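Local coordinates for protein beta-lactamase/D-alanine Carboxypeptidase (Yersinia pestis, PDB 3RJU) that probably hydrolyses D-alanyl peptides or beta-lactams, as a serine hydrolase of the beta-lactamase and penicillin-binding protein family, at residues M26-I31 against N343-E348; E70-L75 against L283-V288; G79-T84 against S172-K177; I106-L111 against A168-R173. One frame throughout, in Å; residues are numbered along the deposited sequence.

Contact 1 (M26-I31 against N343-E348); sequences MALVVI and NQLVAE
Leu-345 of the C-terminal helix reaches across to Leu-28 and Val-30 of strand 25-32, and it carries the whole contact between the two segments. Followed from its start, the helical segment first presents Asn-343, whose OD1 is hydrogen-bonded to the hydroxyl of Tyr-312, and then Gln-344, which leans against Tyr-13 of helix 6-20. One step on, Leu-345 has CG anti to its own backbone N (chi1 171°); this swings the fork toward the strand, and chi2 (56°) puts CD2 foremost. Leu-345 CD2 lies 4.2 Å from Val-30 CG2 and 4.4 Å from Leu-28 CD2, methyl against methyl in both cases. In Val-30 it is CG1 that stands anti to the backbone N, leaving CG2, beside that N, to meet the leucine. This is the helix-on-sheet layer of an alpha-beta sandwich. Strand 25-32 pairs antiparallel with strands 35-42 and 321-328; Leu-28 and Val-30 look to the face that helix 336-349 covers, while Val-29 and Ile-31 touch helix 233-241 on the opposite face. The contact is buried and purely apolar, with 79 Å² hidden in all. Val-346 continues the layer on Val-323 of the adjoining strand, and Ala-347 meets Leu-296 and Pro-297. Glu-348, near the helix end, rests on Ile-9 and forms a salt bridge with Lys-351.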
loop_
_atom_site.group_PDB
_atom_site.type_symbol
_atom_site.label_atom_id
_atom_site.label_comp_id
_atom_site.label_asym_id
_atom_site.label_seq_id
_atom_site.Cartn_x
_atom_site.Cartn_y
_atom_site.Cartn_z
HETATM N N MSE A 26 -1.183 -14.683 -11.337
HETATM C CA MSE A 26 -1.494 -14.401 -9.937
HETATM C C MSE A 26 -0.483 -15.046 -9.003
HETATM O O MSE A 26 -0.055 -16.196 -9.226
HETATM C CB MSE A 26 -2.893 -14.914 -9.589
HETATM C CG MSE A 26 -3.277 -14.702 -8.129
HETATM SE SE MSE A 26 -5.116 -15.227 -7.861
HETATM C CE MSE A 26 -4.984 -16.236 -6.269
ATOM N N ALA A 27 -0.104 -14.316 -7.949
ATOM C CA ALA A 27 0.563 -14.930 -6.813
ATOM C C ALA A 27 -0.234 -14.635 -5.547
ATOM O O ALA A 27 -0.675 -13.505 -5.319
ATOM C CB ALA A 27 1.996 -14.422 -6.663
ATOM N N LEU A 28 -0.393 -15.663 -4.719
ATOM C CA LEU A 28 -1.146 -15.571 -3.474
ATOM C C LEU A 28 -0.240 -16.045 -2.338
ATOM O O LEU A 28 0.376 -17.124 -2.433
ATOM C CB LEU A 28 -2.396 -16.474 -3.547
ATOM C CG LEU A 28 -3.299 -16.523 -2.306
ATOM C CD1 LEU A 28 -4.050 -15.213 -2.088
ATOM C CD2 LEU A 28 -4.295 -17.670 -2.466
ATOM N N VAL A 29 -0.167 -15.248 -1.273
ATOM C CA VAL A 29 0.661 -15.561 -0.126
ATOM C C VAL A 29 -0.232 -15.529 1.094
ATOM O O VAL A 29 -0.858 -14.499 1.390
ATOM C CB VAL A 29 1.784 -14.511 0.079
ATOM C CG1 VAL A 29 2.591 -14.822 1.350
ATOM C CG2 VAL A 29 2.694 -14.460 -1.150
ATOM N N VAL A 30 -0.282 -16.651 1.812
ATOM C CA VAL A 30 -1.115 -16.759 2.998
ATOM C C VAL A 30 -0.235 -17.087 4.194
ATOM O O VAL A 30 0.534 -18.056 4.158
ATOM C CB VAL A 30 -2.194 -17.870 2.831
ATOM C CG1 VAL A 30 -3.056 -17.994 4.089
ATOM C CG2 VAL A 30 -3.071 -17.592 1.610
ATOM N N ILE A 31 -0.358 -16.297 5.259
ATOM C CA ILE A 31 0.326 -16.593 6.508
ATOM C C ILE A 31 -0.739 -16.841 7.548
ATOM O O ILE A 31 -1.616 -16.015 7.735
ATOM C CB ILE A 31 1.227 -15.434 6.982
ATOM C CG1 ILE A 31 2.357 -15.195 5.983
ATOM C CG2 ILE A 31 1.806 -15.756 8.378
ATOM C CD1 ILE A 31 3.198 -13.937 6.229
ATOM N N ASN A 343 -11.253 -11.831 1.050
ATOM C CA ASN A 343 -11.958 -11.621 2.309
ATOM C C ASN A 343 -12.696 -12.879 2.749
ATOM O O ASN A 343 -12.710 -13.226 3.930
ATOM C CB ASN A 343 -12.913 -10.424 2.219
ATOM C CG ASN A 343 -12.173 -9.103 2.082
ATOM O OD1 ASN A 343 -11.033 -8.967 2.571
ATOM N ND2 ASN A 343 -12.806 -8.123 1.408
ATOM N N GLN A 344 -13.292 -13.575 1.788
ATOM C CA GLN A 344 -13.961 -14.827 2.106
ATOM C C GLN A 344 -12.981 -15.914 2.533
ATOM O O GLN A 344 -13.285 -16.711 3.422
ATOM C CB GLN A 344 -14.819 -15.281 0.933
ATOM C CG GLN A 344 -15.983 -14.352 0.716
ATOM C CD GLN A 344 -16.740 -14.642 -0.552
ATOM O OE1 GLN A 344 -16.659 -15.744 -1.102
ATOM N NE2 GLN A 344 -17.491 -13.655 -1.030
ATOM N N LEU A 345 -11.812 -15.954 1.895
ATOM C CA LEU A 345 -10.748 -16.854 2.335
ATOM C C LEU A 345 -10.366 -16.550 3.793
ATOM O O LEU A 345 -10.261 -17.454 4.623
ATOM C CB LEU A 345 -9.524 -16.729 1.426
ATOM C CG LEU A 345 -8.234 -17.442 1.877
ATOM C CD1 LEU A 345 -8.439 -18.947 2.112
ATOM C CD2 LEU A 345 -7.138 -17.205 0.851
ATOM N N VAL A 346 -10.158 -15.270 4.093
ATOM C CA VAL A 346 -9.787 -14.867 5.449
ATOM C C VAL A 346 -10.883 -15.307 6.436
ATOM O O VAL A 346 -10.593 -15.797 7.535
ATOM C CB VAL A 346 -9.532 -13.344 5.535
ATOM C CG1 VAL A 346 -9.450 -12.886 6.981
ATOM C CG2 VAL A 346 -8.241 -12.987 4.800
ATOM N N ALA A 347 -12.136 -15.176 6.021
ATOM C CA ALA A 347 -13.261 -15.558 6.880
ATOM C C ALA A 347 -13.229 -17.059 7.193
ATOM O O ALA A 347 -13.534 -17.477 8.318
ATOM C CB ALA A 347 -14.593 -15.181 6.235
ATOM N N GLU A 348 -12.855 -17.874 6.205
ATOM C CA GLU A 348 -12.741 -19.306 6.459
ATOM C C GLU A 348 -11.528 -19.611 7.355
ATOM O O GLU A 348 -11.602 -20.461 8.243
ATOM C CB GLU A 348 -12.680 -20.097 5.149
ATOM C CG GLU A 348 -12.722 -21.637 5.352
ATOM C CD GLU A 348 -14.021 -22.140 5.988
ATOM O OE1 GLU A 348 -15.073 -21.492 5.798
ATOM O OE2 GLU A 348 -13.984 -23.196 6.674
#

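Contact 2 (E70-L75 against L283-V288); sequences EIMVKL and LGLGWV
Leu-285 is the centre of an inverse gamma turn, closed by a weak bond from Gly-286 N to Gly-284 O, and the turn directs its side chain at Met-72 and Val-73 of helix 64-77. A second backbone bond, Gly-284 N to Trp-287 O at 2.8 Å, closes the hairpin turn between strands 282-284 and 288-290. The leucine fork does the touching. Leu-285 CD1 lies 3.5 Å from Val-73 CG2 and 3.8 Å from CE of Met-72, a selenomethionine. Met-72 CE is also 4.0 Å from Leu-285 CD2, so both prongs share the methyl. Met-72 leaves the helix extended and then turns about its CG-SE bond (chi3 62°) to bring CE there; both helical side chains cross the leucine at about a right angle. In this family that helix is the central one of the all-helical region, and here a serine-lysine SxxK pattern (Ser-62, Lys-65) marks its start, consistent with a nucleophile placed there. The contact thus wedges the hairpin turn against that helix. Just before them in the helix, the buried Glu-70 receives Lys-74 NZ at its OE2, 2.8 Å away, on the anti side of the carboxylate and 27° out of its plane. Lys-252 forms a second salt bridge to OE2 and Trp-239 NE1 donates to OE1, an arrangement likely to keep the acid ionised and fixed in rotation.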
loop_
_atom_site.group_PDB
_atom_site.type_symbol
_atom_site.label_atom_id
_atom_site.label_comp_id
_atom_site.label_asym_id
_atom_site.label_seq_id
_atom_site.Cartn_x
_atom_site.Cartn_y
_atom_site.Cartn_z
ATOM N N GLU A 70 4.711 3.331 7.589
ATOM C CA GLU A 70 5.657 2.602 8.434
ATOM C C GLU A 70 6.890 3.456 8.738
ATOM O O GLU A 70 7.323 3.576 9.887
ATOM C CB GLU A 70 6.114 1.292 7.766
ATOM C CG GLU A 70 7.252 0.611 8.559
ATOM C CD GLU A 70 7.620 -0.777 8.096
ATOM O OE1 GLU A 70 7.189 -1.162 7.027
ATOM O OE2 GLU A 70 8.394 -1.473 8.809
ATOM N N ILE A 71 7.462 4.043 7.694
ATOM C CA ILE A 71 8.611 4.923 7.852
ATOM C C ILE A 71 8.284 6.128 8.728
ATOM O O ILE A 71 9.079 6.490 9.605
ATOM C CB ILE A 71 9.192 5.329 6.482
ATOM C CG1 ILE A 71 9.796 4.086 5.815
ATOM C CG2 ILE A 71 10.249 6.446 6.622
ATOM C CD1 ILE A 71 10.177 4.286 4.366
HETATM N N MSE A 72 7.124 6.744 8.517
HETATM C CA MSE A 72 6.713 7.853 9.374
HETATM C C MSE A 72 6.652 7.415 10.844
HETATM O O MSE A 72 7.167 8.093 11.731
HETATM C CB MSE A 72 5.361 8.410 8.940
HETATM C CG MSE A 72 4.894 9.589 9.792
HETATM SE SE MSE A 72 3.073 10.124 9.346
HETATM C CE MSE A 72 2.171 8.462 9.838
ATOM N N VAL A 73 6.031 6.269 11.104
ATOM C CA VAL A 73 5.902 5.776 12.474
ATOM C C VAL A 73 7.282 5.476 13.083
ATOM O O VAL A 73 7.553 5.811 14.247
ATOM C CB VAL A 73 4.968 4.545 12.514
ATOM C CG1 VAL A 73 5.091 3.781 13.822
ATOM C CG2 VAL A 73 3.529 4.985 12.261
ATOM N N LYS A 74 8.168 4.862 12.304
ATOM C CA LYS A 74 9.502 4.586 12.809
ATOM C C LYS A 74 10.287 5.866 13.089
ATOM O O LYS A 74 10.918 5.994 14.154
ATOM C CB LYS A 74 10.256 3.646 11.874
ATOM C CG LYS A 74 9.679 2.239 11.931
ATOM C CD LYS A 74 10.326 1.320 10.948
ATOM C CE LYS A 74 10.076 -0.126 11.351
ATOM N NZ LYS A 74 10.657 -1.024 10.334
ATOM N N LEU A 75 10.205 6.841 12.183
ATOM C CA LEU A 75 10.883 8.121 12.419
ATOM C C LEU A 75 10.292 8.873 13.618
ATOM O O LEU A 75 11.008 9.585 14.328
ATOM C CB LEU A 75 10.849 9.007 11.162
ATOM C CG LEU A 75 11.723 8.532 9.999
ATOM C CD1 LEU A 75 11.533 9.473 8.803
ATOM C CD2 LEU A 75 13.185 8.454 10.390
ATOM N N LEU A 283 -10.244 4.672 9.477
ATOM C CA LEU A 283 -9.051 4.936 8.687
ATOM C C LEU A 283 -7.845 5.011 9.605
ATOM O O LEU A 283 -7.883 5.693 10.652
ATOM C CB LEU A 283 -9.188 6.272 7.947
ATOM C CG LEU A 283 -10.412 6.457 7.045
ATOM C CD1 LEU A 283 -10.289 7.741 6.221
ATOM C CD2 LEU A 283 -10.643 5.255 6.169
ATOM N N GLY A 284 -6.777 4.312 9.229
ATOM C CA GLY A 284 -5.517 4.436 9.927
ATOM C C GLY A 284 -4.499 5.167 9.072
ATOM O O GLY A 284 -4.836 6.041 8.251
ATOM N N LEU A 285 -3.243 4.791 9.257
ATOM C CA LEU A 285 -2.131 5.371 8.538
ATOM C C LEU A 285 -1.971 4.522 7.280
ATOM O O LEU A 285 -1.188 3.555 7.245
ATOM C CB LEU A 285 -0.873 5.327 9.417
ATOM C CG LEU A 285 -1.085 5.963 10.816
ATOM C CD1 LEU A 285 0.153 5.815 11.698
ATOM C CD2 LEU A 285 -1.553 7.453 10.742
ATOM N N GLY A 286 -2.767 4.853 6.268
ATOM C CA GLY A 286 -2.848 4.053 5.056
ATOM C C GLY A 286 -3.770 2.856 5.228
ATOM O O GLY A 286 -4.634 2.613 4.391
ATOM N N TRP A 287 -3.557 2.081 6.288
ATOM C CA TRP A 287 -4.419 0.945 6.603
ATOM C C TRP A 287 -5.873 1.382 6.678
ATOM O O TRP A 287 -6.184 2.488 7.139
ATOM C CB TRP A 287 -4.029 0.346 7.958
ATOM C CG TRP A 287 -2.705 -0.316 7.945
ATOM C CD1 TRP A 287 -1.493 0.214 8.355
ATOM C CD2 TRP A 287 -2.428 -1.654 7.503
ATOM N NE1 TRP A 287 -0.489 -0.727 8.173
ATOM C CE2 TRP A 287 -1.040 -1.871 7.655
ATOM C CE3 TRP A 287 -3.223 -2.685 6.968
ATOM C CZ2 TRP A 287 -0.436 -3.087 7.325
ATOM C CZ3 TRP A 287 -2.618 -3.884 6.643
ATOM C CH2 TRP A 287 -1.238 -4.076 6.819
ATOM N N VAL A 288 -6.756 0.484 6.254
ATOM C CA VAL A 288 -8.185 0.685 6.336
ATOM C C VAL A 288 -8.774 -0.467 7.130
ATOM O O VAL A 288 -8.448 -1.633 6.865
ATOM C CB VAL A 288 -8.817 0.723 4.930
ATOM C CG1 VAL A 288 -10.378 0.705 5.005
ATOM C CG2 VAL A 288 -8.321 1.952 4.171
#

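Contact 3 (G79-T84 against S172-K177); sequences GIVKLT and SRAAGK
Ala-174 is gripped by two neighbours of the loop 79-84, Ile-80 over its carbonyl and Val-81 at its methyl. Val-81 CG1 comes within 3.3 Å of Ala-174 CB, tighter than usual van der Waals contact, so the two groups are pressed together. Ile-80 lays CG2 by the peptide that follows, 3.5 Å from Ala-174 O, and the same methyl is 3.9 Å from Ala-174 CB. A water adds a polar link: it donates to Ile-80 O at 2.8 Å and, weakly, to Ala-174 O. With chi1 at -57°, Val-81 places CG2 between its own backbone N and carbonyl carbon, and this leaves CG1 to bear on the alanine. The loop residues are backed in turn by Leu-75 of helix 64-77, which touches both Ile-80 and Val-81, while Tyr-90 lies against Val-81 and Ala-174. On the other segment Ser-172 OG donates to Lys-177 O at 2.6 Å, from above the carbonyl plane (37° out of it), and so pins the chain that leaves the helix back onto its last turn. Lys-177 is itself anchored by a salt bridge to Asp-185. Schellman motifs close two helices here: Gly-79, with positive phi, follows helix 64-77, and Gly-176 does the same after helix 162-175, where Lys-177 N returns to Ser-172 O and Gly-176 N, weakly, to Arg-173 O.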
loop_
_atom_site.group_PDB
_atom_site.type_symbol
_atom_site.label_atom_id
_atom_site.label_comp_id
_atom_site.label_asym_id
_atom_site.label_seq_id
_atom_site.Cartn_x
_atom_site.Cartn_y
_atom_site.Cartn_z
ATOM N N GLY A 79 12.078 10.068 17.261
ATOM C CA GLY A 79 12.061 11.485 17.599
ATOM C C GLY A 79 12.428 12.418 16.455
ATOM O O GLY A 79 12.661 13.607 16.676
ATOM N N ILE A 80 12.487 11.884 15.234
ATOM C CA ILE A 80 12.854 12.666 14.044
ATOM C C ILE A 80 11.682 13.445 13.417
ATOM O O ILE A 80 11.862 14.537 12.858
ATOM C CB ILE A 80 13.537 11.766 12.994
ATOM C CG1 ILE A 80 14.918 11.321 13.514
ATOM C CG2 ILE A 80 13.638 12.478 11.652
ATOM C CD1 ILE A 80 15.563 10.250 12.679
ATOM N N VAL A 81 10.480 12.889 13.518
ATOM C CA VAL A 81 9.256 13.640 13.205
ATOM C C VAL A 81 8.250 13.388 14.299
ATOM O O VAL A 81 8.456 12.517 15.143
ATOM C CB VAL A 81 8.603 13.235 11.851
ATOM C CG1 VAL A 81 9.582 13.399 10.700
ATOM C CG2 VAL A 81 8.022 11.808 11.903
ATOM N N LYS A 82 7.171 14.163 14.279
ATOM C CA LYS A 82 5.964 13.867 15.044
ATOM C C LYS A 82 4.824 13.746 14.043
ATOM O O LYS A 82 4.790 14.486 13.046
ATOM C CB LYS A 82 5.648 14.996 16.023
ATOM C CG LYS A 82 6.671 15.179 17.121
ATOM C CD LYS A 82 6.260 16.359 17.973
ATOM C CE LYS A 82 7.145 16.530 19.192
ATOM N NZ LYS A 82 6.659 17.677 20.022
ATOM N N LEU A 83 3.890 12.830 14.297
ATOM C CA LEU A 83 2.714 12.700 13.437
ATOM C C LEU A 83 1.961 14.016 13.314
ATOM O O LEU A 83 1.280 14.265 12.314
ATOM C CB LEU A 83 1.762 11.622 13.946
ATOM C CG LEU A 83 1.983 10.233 13.334
ATOM C CD1 LEU A 83 3.406 9.740 13.523
ATOM C CD2 LEU A 83 0.968 9.265 13.914
ATOM N N THR A 84 2.069 14.853 14.338
ATOM C CA THR A 84 1.355 16.127 14.362
ATOM C C THR A 84 2.126 17.295 13.729
ATOM O O THR A 84 1.634 18.428 13.707
ATOM C CB THR A 84 0.979 16.491 15.794
ATOM O OG1 THR A 84 2.138 16.351 16.616
ATOM C CG2 THR A 84 -0.114 15.558 16.311
ATOM N N SER A 172 11.773 12.325 4.034
ATOM C CA SER A 172 13.133 12.437 3.505
ATOM C C SER A 172 13.824 13.699 4.037
ATOM O O SER A 172 15.006 13.655 4.449
ATOM C CB SER A 172 13.091 12.459 1.975
ATOM O OG SER A 172 14.381 12.722 1.427
ATOM N N ARG A 173 13.111 14.824 4.009
ATOM C CA ARG A 173 13.687 16.075 4.511
ATOM C C ARG A 173 13.998 15.959 6.004
ATOM O O ARG A 173 15.074 16.349 6.439
ATOM C CB ARG A 173 12.747 17.254 4.242
ATOM C CG ARG A 173 13.181 18.591 4.845
ATOM C CD ARG A 173 14.394 19.144 4.130
ATOM N NE ARG A 173 14.131 19.358 2.711
ATOM C CZ ARG A 173 15.059 19.711 1.819
ATOM N NH1 ARG A 173 16.321 19.898 2.200
ATOM N NH2 ARG A 173 14.726 19.876 0.541
ATOM N N ALA A 174 13.060 15.415 6.778
ATOM C CA ALA A 174 13.237 15.271 8.225
ATOM C C ALA A 174 14.450 14.398 8.558
ATOM O O ALA A 174 15.246 14.717 9.462
ATOM C CB ALA A 174 11.971 14.682 8.849
ATOM N N ALA A 175 14.600 13.301 7.819
ATOM C CA ALA A 175 15.677 12.349 8.078
ATOM C C ALA A 175 17.003 12.823 7.488
ATOM O O ALA A 175 18.063 12.371 7.902
ATOM C CB ALA A 175 15.318 10.968 7.539
ATOM N N GLY A 176 16.942 13.735 6.524
ATOM C CA GLY A 176 18.148 14.227 5.881
ATOM C C GLY A 176 18.812 13.240 4.928
ATOM O O GLY A 176 20.034 13.259 4.752
ATOM N N LYS A 177 18.018 12.363 4.323
ATOM C CA LYS A 177 18.531 11.426 3.329
ATOM C C LYS A 177 17.443 11.130 2.288
ATOM O O LYS A 177 16.262 11.307 2.559
ATOM C CB LYS A 177 18.990 10.137 3.996
ATOM C CG LYS A 177 17.884 9.372 4.694
ATOM C CD LYS A 177 18.404 8.038 5.254
ATOM C CE LYS A 177 19.217 8.207 6.501
ATOM N NZ LYS A 177 19.487 6.848 7.100
HETATM O O HOH W 1 14.218 15.992 12.351
#

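Contact 4 (I106-L111 against A168-R173); sequences IRLLHL and ADALSR
A helix N-terminus set against the flank of a longer helix is the element here: Leu-108, in the first turn of helix 108-113, rests on Ala-170 and Leu-171 of helix 162-175. Leu-108 CD2 sits 3.9 Å from Ala-170 CB, where the small alanine lets the branch come close to the helix. Leu-108 CD1 meets Leu-171 CD2 at 4.5 Å, a looser touch made by the far end of the Leu-171 side chain. In Leu-108, CG is anti to the carbonyl carbon (chi1 -57°), which carries the fork outward between the two partners. A side-chain-to-backbone bond braces the start of the turn. Arg-107, at the N-cap position, gives its backbone N-H to His-110 ND1 over 3.0 Å, in the imidazole plane and fairly straight at 159°; the acceptor role implies that ND1 carries no proton. The bond fixes the rotation of the ring, which meets the backbone of Ile-106 and Arg-107 edge-on. On the longer helix Asp-169 is braced by Arg-140 and by Trp-141 NE1. Helix 64-77 covers the apolar side, where Met-72 touches Leu-108 and Leu-171, while Leu-111 carries the packing on to Ala-163 and Leu-167 along helix 162-175.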
loop_
_atom_site.group_PDB
_atom_site.type_symbol
_atom_site.label_atom_id
_atom_site.label_comp_id
_atom_site.label_asym_id
_atom_site.label_seq_id
_atom_site.Cartn_x
_atom_site.Cartn_y
_atom_site.Cartn_z
ATOM N N ILE A 106 -2.062 21.626 7.469
ATOM C CA ILE A 106 -1.987 20.215 7.140
ATOM C C ILE A 106 -0.837 19.595 7.925
ATOM O O ILE A 106 0.279 20.097 7.869
ATOM C CB ILE A 106 -1.736 20.030 5.639
ATOM C CG1 ILE A 106 -2.971 20.479 4.854
ATOM C CG2 ILE A 106 -1.386 18.579 5.298
ATOM C CD1 ILE A 106 -2.714 20.698 3.383
ATOM N N ARG A 107 -1.108 18.507 8.651
ATOM C CA ARG A 107 -0.085 17.809 9.420
ATOM C C ARG A 107 0.231 16.444 8.805
ATOM O O ARG A 107 -0.527 15.949 7.957
ATOM C CB ARG A 107 -0.529 17.648 10.876
ATOM C CG ARG A 107 -0.874 18.977 11.511
ATOM C CD ARG A 107 -1.515 18.790 12.882
ATOM N NE ARG A 107 -1.952 20.076 13.423
ATOM C CZ ARG A 107 -1.201 20.885 14.175
ATOM N NH1 ARG A 107 0.036 20.533 14.512
ATOM N NH2 ARG A 107 -1.699 22.047 14.606
ATOM N N LEU A 108 1.338 15.836 9.212
ATOM C CA LEU A 108 1.727 14.558 8.605
ATOM C C LEU A 108 0.620 13.508 8.755
ATOM O O LEU A 108 0.322 12.788 7.807
ATOM C CB LEU A 108 3.060 14.030 9.147
ATOM C CG LEU A 108 4.264 14.974 9.006
ATOM C CD1 LEU A 108 5.525 14.283 9.502
ATOM C CD2 LEU A 108 4.446 15.510 7.577
ATOM N N LEU A 109 -0.015 13.473 9.925
ATOM C CA LEU A 109 -1.148 12.588 10.187
ATOM C C LEU A 109 -2.253 12.725 9.138
ATOM O O LEU A 109 -2.884 11.727 8.742
ATOM C CB LEU A 109 -1.704 12.859 11.594
ATOM C CG LEU A 109 -3.003 12.140 11.935
ATOM C CD1 LEU A 109 -2.775 10.616 11.896
ATOM C CD2 LEU A 109 -3.511 12.576 13.305
ATOM N N HIS A 110 -2.513 13.957 8.709
ATOM C CA HIS A 110 -3.562 14.196 7.719
ATOM C C HIS A 110 -3.167 13.606 6.369
ATOM O O HIS A 110 -4.005 13.050 5.661
ATOM C CB HIS A 110 -3.880 15.690 7.569
ATOM C CG HIS A 110 -4.374 16.328 8.828
ATOM N ND1 HIS A 110 -3.741 17.406 9.416
ATOM C CD2 HIS A 110 -5.439 16.034 9.615
ATOM C CE1 HIS A 110 -4.405 17.757 10.508
ATOM N NE2 HIS A 110 -5.429 16.930 10.660
ATOM N N LEU A 111 -1.901 13.755 5.993
ATOM C CA LEU A 111 -1.451 13.170 4.732
ATOM C C LEU A 111 -1.622 11.654 4.790
ATOM O O LEU A 111 -2.052 11.035 3.811
ATOM C CB LEU A 111 0.021 13.515 4.472
ATOM C CG LEU A 111 0.365 15.009 4.438
ATOM C CD1 LEU A 111 1.892 15.156 4.372
ATOM C CD2 LEU A 111 -0.299 15.708 3.267
ATOM N N ALA A 168 6.211 11.438 1.764
ATOM C CA ALA A 168 7.533 10.848 1.554
ATOM C C ALA A 168 8.573 11.949 1.472
ATOM O O ALA A 168 9.644 11.818 2.057
ATOM C CB ALA A 168 7.570 9.999 0.280
ATOM N N ASP A 169 8.242 13.038 0.774
ATOM C CA ASP A 169 9.160 14.181 0.655
ATOM C C ASP A 169 9.510 14.730 2.049
ATOM O O ASP A 169 10.679 15.067 2.343
ATOM C CB ASP A 169 8.536 15.321 -0.155
ATOM C CG ASP A 169 8.180 14.926 -1.598
ATOM O OD1 ASP A 169 8.707 13.918 -2.134
ATOM O OD2 ASP A 169 7.360 15.649 -2.205
ATOM N N ALA A 170 8.491 14.852 2.893
ATOM C CA ALA A 170 8.678 15.417 4.222
ATOM C C ALA A 170 9.557 14.502 5.064
ATOM O O ALA A 170 10.446 14.964 5.789
ATOM C CB ALA A 170 7.317 15.624 4.897
ATOM N N LEU A 171 9.302 13.198 4.969
ATOM C CA LEU A 171 10.055 12.223 5.742
ATOM C C LEU A 171 11.532 12.229 5.339
ATOM O O LEU A 171 12.429 12.159 6.194
ATOM C CB LEU A 171 9.459 10.832 5.567
ATOM C CG LEU A 171 8.018 10.689 6.062
ATOM C CD1 LEU A 171 7.524 9.260 5.802
ATOM C CD2 LEU A 171 7.907 11.034 7.567
ATOM N N SER A 172 11.773 12.325 4.034
ATOM C CA SER A 172 13.133 12.437 3.505
ATOM C C SER A 172 13.824 13.699 4.037
ATOM O O SER A 172 15.006 13.655 4.449
ATOM C CB SER A 172 13.091 12.459 1.975
ATOM O OG SER A 172 14.381 12.722 1.427
ATOM N N ARG A 173 13.111 14.824 4.009
ATOM C CA ARG A 173 13.687 16.075 4.511
ATOM C C ARG A 173 13.998 15.959 6.004
ATOM O O ARG A 173 15.074 16.349 6.439
ATOM C CB ARG A 173 12.747 17.254 4.242
ATOM C CG ARG A 173 13.181 18.591 4.845
ATOM C CD ARG A 173 14.394 19.144 4.130
ATOM N NE ARG A 173 14.131 19.358 2.711
ATOM C CZ ARG A 173 15.059 19.711 1.819
ATOM N NH1 ARG A 173 16.321 19.898 2.200
ATOM N NH2 ARG A 173 14.726 19.876 0.541
#

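The four contacts fall into two groups. Contacts 2, 3 and 4 touch one another in and beside the helical region: centres of contacts 3 and 4 lie about 8 Å apart, those of 2 and 4 about 11 Å. Leu-285 CD2 touches Leu-109 CD1 at 3.6 Å, and the loop of contact 3 is tied to helix 108-113 by a probable hydrogen bond, Leu-83 O to Leu-109 N. Contact 1, on the sheet, stands about 35 Å from contact 3, centre to centre, on the opposite side of the chain's centre. Contact 2 joins helix 64-77, whose start bears the putative SxxK site, to a hairpin of the same sheet, about 23 Å from contact 1, centre to centre, without touching it.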